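Local coordinates for lipoprotein (Bacillus anthracis, PDB 4JG9) that is of unknown function but is probably a lipoprotein anchored to the cell membrane by a lipid, at residues Asn88-Tyr93 with Leu145-Pro150. Sequence-based numbering, arbitrary orientation.
Sequences NEIMWY and LTMSLP
The indole of Trp-92 meets two side chains of the neighbouring strand in different ways. Leu-145 sets its CD1 methyl over one face, 3.6 Å from the centroid of the five-membered ring and 12° off the normal, which defines a CH-pi contact. Met-147, a selenomethionine, comes to the indole edge instead: its SE lies 3.7 Å from Trp-92 NE1, and the line from SE to the same centroid runs 80° off the normal, a Met-aromatic contact. A bend at chi3 (-73°) turns the Met-147 CE methyl toward Ile-90, whose CD1 it meets at 3.3 Å, the two side chains crossing at about a right angle. On the opposite face of the sheet, Glu-89 lays CB and CG against Thr-146 OG1, CB at 3.7 Å. Four backbone hydrogen bonds fix this antiparallel register; Ile-90 N to Leu-145 O is the shortest, 2.7 Å and nearly straight. Strand 142-147 is outermost in this sheet within the chain, its far side meeting Phe-121 and Gln-122. The ladder satisfies the paired N-H and C=O groups, so Ile-90, Trp-92, Leu-145 and Met-147 can pack as a buried apolar face, with Asn-88 at its end bonded to Ser-80, while Glu-89 and Thr-146 make the other face polar.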
ATOM      1  N   ASN A  88      -4.305   1.970 -16.771  1.00 55.45           N
ATOM      2  CA  ASN A  88      -5.049   2.847 -17.665  1.00 58.19           C
ATOM      3  C   ASN A  88      -5.072   4.255 -17.096  1.00 53.13           C
ATOM      4  O   ASN A  88      -5.439   4.465 -15.930  1.00 48.44           O
ATOM      5  CB  ASN A  88      -6.474   2.321 -17.876  1.00 62.85           C
ATOM      6  CG  ASN A  88      -7.269   3.137 -18.907  1.00 69.45           C
ATOM      7  OD1 ASN A  88      -6.700   3.769 -19.806  1.00 73.52           O
ATOM      8  ND2 ASN A  88      -8.601   3.088 -18.796  1.00 68.07           N
ATOM      9  N   GLU A  89      -4.631   5.219 -17.899  1.00 47.95           N
ATOM     10  CA  GLU A  89      -4.675   6.603 -17.461  1.00 45.65           C
ATOM     11  C   GLU A  89      -6.106   7.089 -17.646  1.00 50.01           C
ATOM     12  O   GLU A  89      -6.622   7.116 -18.766  1.00 50.75           O
ATOM     13  CB  GLU A  89      -3.692   7.465 -18.250  1.00 41.42           C
ATOM     14  CG  GLU A  89      -3.611   8.912 -17.766  1.00 46.66           C
ATOM     15  CD  GLU A  89      -2.652   9.766 -18.592  1.00 55.39           C
ATOM     16  OE1 GLU A  89      -2.914   9.965 -19.801  1.00 63.48           O
ATOM     17  OE2 GLU A  89      -1.636  10.237 -18.032  1.00 57.52           O
ATOM     18  N   ILE A  90      -6.759   7.458 -16.553  1.00 50.82           N
ATOM     19  CA  ILE A  90      -8.139   7.892 -16.662  1.00 52.88           C
ATOM     20  C   ILE A  90      -8.318   9.296 -16.124  1.00 50.23           C
ATOM     21  O   ILE A  90      -7.851   9.634 -15.038  1.00 50.47           O
ATOM     22  CB  ILE A  90      -9.090   6.912 -15.953  1.00 55.38           C
ATOM     23  CG1 ILE A  90      -8.986   5.550 -16.646  1.00 57.11           C
ATOM     24  CG2 ILE A  90     -10.528   7.428 -16.009  1.00 53.68           C
ATOM     25  CD1 ILE A  90      -9.851   4.456 -16.084  1.00 57.64           C
HETATM   26  N   MSE A  91      -8.975  10.130 -16.915  1.00 45.66           N
HETATM   27  CA  MSE A  91      -9.182  11.497 -16.505  1.00 51.33           C
HETATM   28  C   MSE A  91     -10.234  11.596 -15.396  1.00 52.52           C
HETATM   29  O   MSE A  91     -11.337  11.042 -15.502  1.00 52.53           O
HETATM   30  CB  MSE A  91      -9.518  12.364 -17.716  1.00 58.39           C
HETATM   31  CG  MSE A  91      -8.270  13.054 -18.310  1.00 69.25           C
HETATM   32 SE   MSE A  91      -7.837  14.627 -17.223  0.80 62.84          SE
HETATM   33  CE  MSE A  91      -9.709  15.015 -16.888  1.00134.29           C
ATOM     34  N   TRP A  92      -9.869  12.273 -14.312  1.00 47.17           N
ATOM     35  CA  TRP A  92     -10.804  12.508 -13.221  1.00 43.65           C
ATOM     36  C   TRP A  92     -11.299  13.946 -13.258  1.00 43.91           C
ATOM     37  O   TRP A  92     -10.564  14.850 -13.673  1.00 45.84           O
ATOM     38  CB  TRP A  92     -10.161  12.185 -11.881  1.00 41.35           C
ATOM     39  CG  TRP A  92     -10.176  10.728 -11.598  1.00 45.96           C
ATOM     40  CD1 TRP A  92      -9.494   9.754 -12.278  1.00 47.01           C
ATOM     41  CD2 TRP A  92     -10.903  10.062 -10.561  1.00 43.13           C
ATOM     42  NE1 TRP A  92      -9.761   8.519 -11.734  1.00 44.17           N
ATOM     43  CE2 TRP A  92     -10.617   8.678 -10.674  1.00 44.10           C
ATOM     44  CE3 TRP A  92     -11.766  10.494  -9.549  1.00 44.10           C
ATOM     45  CZ2 TRP A  92     -11.162   7.725  -9.811  1.00 43.62           C
ATOM     46  CZ3 TRP A  92     -12.311   9.540  -8.687  1.00 47.14           C
ATOM     47  CH2 TRP A  92     -12.003   8.172  -8.827  1.00 45.93           C
ATOM     48  N   TYR A  93     -12.546  14.145 -12.836  1.00 40.79           N
ATOM     49  CA  TYR A  93     -13.185  15.453 -12.917  1.00 43.91           C
ATOM     50  C   TYR A  93     -13.743  15.884 -11.569  1.00 45.62           C
ATOM     51  O   TYR A  93     -14.498  15.133 -10.927  1.00 43.95           O
ATOM     52  CB  TYR A  93     -14.318  15.422 -13.951  1.00 42.90           C
ATOM     53  CG  TYR A  93     -13.867  15.122 -15.359  1.00 44.55           C
ATOM     54  CD1 TYR A  93     -13.719  13.811 -15.796  1.00 44.68           C
ATOM     55  CD2 TYR A  93     -13.609  16.146 -16.263  1.00 43.37           C
ATOM     56  CE1 TYR A  93     -13.316  13.528 -17.098  1.00 46.63           C
ATOM     57  CE2 TYR A  93     -13.202  15.875 -17.562  1.00 44.42           C
ATOM     58  CZ  TYR A  93     -13.062  14.564 -17.976  1.00 48.56           C
ATOM     59  OH  TYR A  93     -12.659  14.281 -19.265  1.00 50.98           O
ATOM     60  N   LEU A 145      -5.256  10.276 -13.786  1.00 48.83           N
ATOM     61  CA  LEU A 145      -4.764   9.303 -12.827  1.00 41.51           C
ATOM     62  C   LEU A 145      -4.605   7.946 -13.493  1.00 40.61           C
ATOM     63  O   LEU A 145      -5.520   7.456 -14.174  1.00 44.94           O
ATOM     64  CB  LEU A 145      -5.744   9.170 -11.665  1.00 42.16           C
ATOM     65  CG  LEU A 145      -5.981  10.436 -10.846  1.00 44.00           C
ATOM     66  CD1 LEU A 145      -7.008  10.166  -9.749  1.00 42.05           C
ATOM     67  CD2 LEU A 145      -4.673  10.923 -10.262  1.00 40.63           C
ATOM     68  N   THR A 146      -3.455   7.325 -13.292  1.00 33.80           N
ATOM     69  CA  THR A 146      -3.232   5.998 -13.841  1.00 37.20           C
ATOM     70  C   THR A 146      -3.583   4.954 -12.787  1.00 45.32           C
ATOM     71  O   THR A 146      -3.031   4.952 -11.674  1.00 45.50           O
ATOM     72  CB  THR A 146      -1.786   5.827 -14.330  1.00 38.06           C
ATOM     73  OG1 THR A 146      -1.507   6.826 -15.320  1.00 45.25           O
ATOM     74  CG2 THR A 146      -1.580   4.458 -14.954  1.00 35.97           C
HETATM   75  N   MSE A 147      -4.511   4.070 -13.141  1.00 47.16           N
HETATM   76  CA  MSE A 147      -5.037   3.108 -12.184  1.00 45.20           C
HETATM   77  C   MSE A 147      -4.897   1.688 -12.672  1.00 41.70           C
HETATM   78  O   MSE A 147      -4.781   1.444 -13.873  1.00 43.47           O
HETATM   79  CB  MSE A 147      -6.520   3.375 -11.933  1.00 48.92           C
HETATM   80  CG  MSE A 147      -6.848   4.802 -11.564  1.00 57.45           C
HETATM   81 SE   MSE A 147      -8.744   5.051 -11.131  1.00 82.48          SE
HETATM   82  CE  MSE A 147      -9.449   4.931 -12.851  1.00 35.46           C
ATOM     83  N   SER A 148      -4.955   0.748 -11.734  1.00 43.81           N
ATOM     84  CA  SER A 148      -4.985  -0.664 -12.064  1.00 42.90           C
ATOM     85  C   SER A 148      -5.695  -1.434 -10.950  1.00 44.23           C
ATOM     86  O   SER A 148      -5.434  -1.189  -9.775  1.00 43.47           O
ATOM     87  CB  SER A 148      -3.560  -1.190 -12.265  1.00 42.80           C
ATOM     88  OG  SER A 148      -3.577  -2.514 -12.784  1.00 45.17           O
ATOM     89  N   LEU A 149      -6.605  -2.331 -11.324  1.00 43.30           N
ATOM     90  CA  LEU A 149      -7.284  -3.222 -10.381  1.00 42.00           C
ATOM     91  C   LEU A 149      -6.808  -4.654 -10.603  1.00 44.66           C
ATOM     92  O   LEU A 149      -6.685  -5.102 -11.747  1.00 46.03           O
ATOM     93  CB  LEU A 149      -8.802  -3.171 -10.555  1.00 51.76           C
ATOM     94  CG  LEU A 149      -9.603  -2.018  -9.935  1.00 56.20           C
ATOM     95  CD1 LEU A 149      -9.088  -1.751  -8.529  1.00 56.85           C
ATOM     96  CD2 LEU A 149      -9.558  -0.772 -10.796  1.00 54.23           C
ATOM     97  N   PRO A 150      -6.534  -5.379  -9.511  1.00 45.79           N
ATOM     98  CA  PRO A 150      -5.921  -6.711  -9.592  1.00 46.98           C
ATOM     99  C   PRO A 150      -6.802  -7.812 -10.169  1.00 49.69           C
ATOM    100  O   PRO A 150      -6.252  -8.799 -10.648  1.00 53.13           O
ATOM    101  CB  PRO A 150      -5.574  -7.035  -8.131  1.00 47.99           C
ATOM    102  CG  PRO A 150      -6.464  -6.163  -7.315  1.00 47.87           C
ATOM    103  CD  PRO A 150      -6.684  -4.913  -8.121  1.00 46.09           C
TER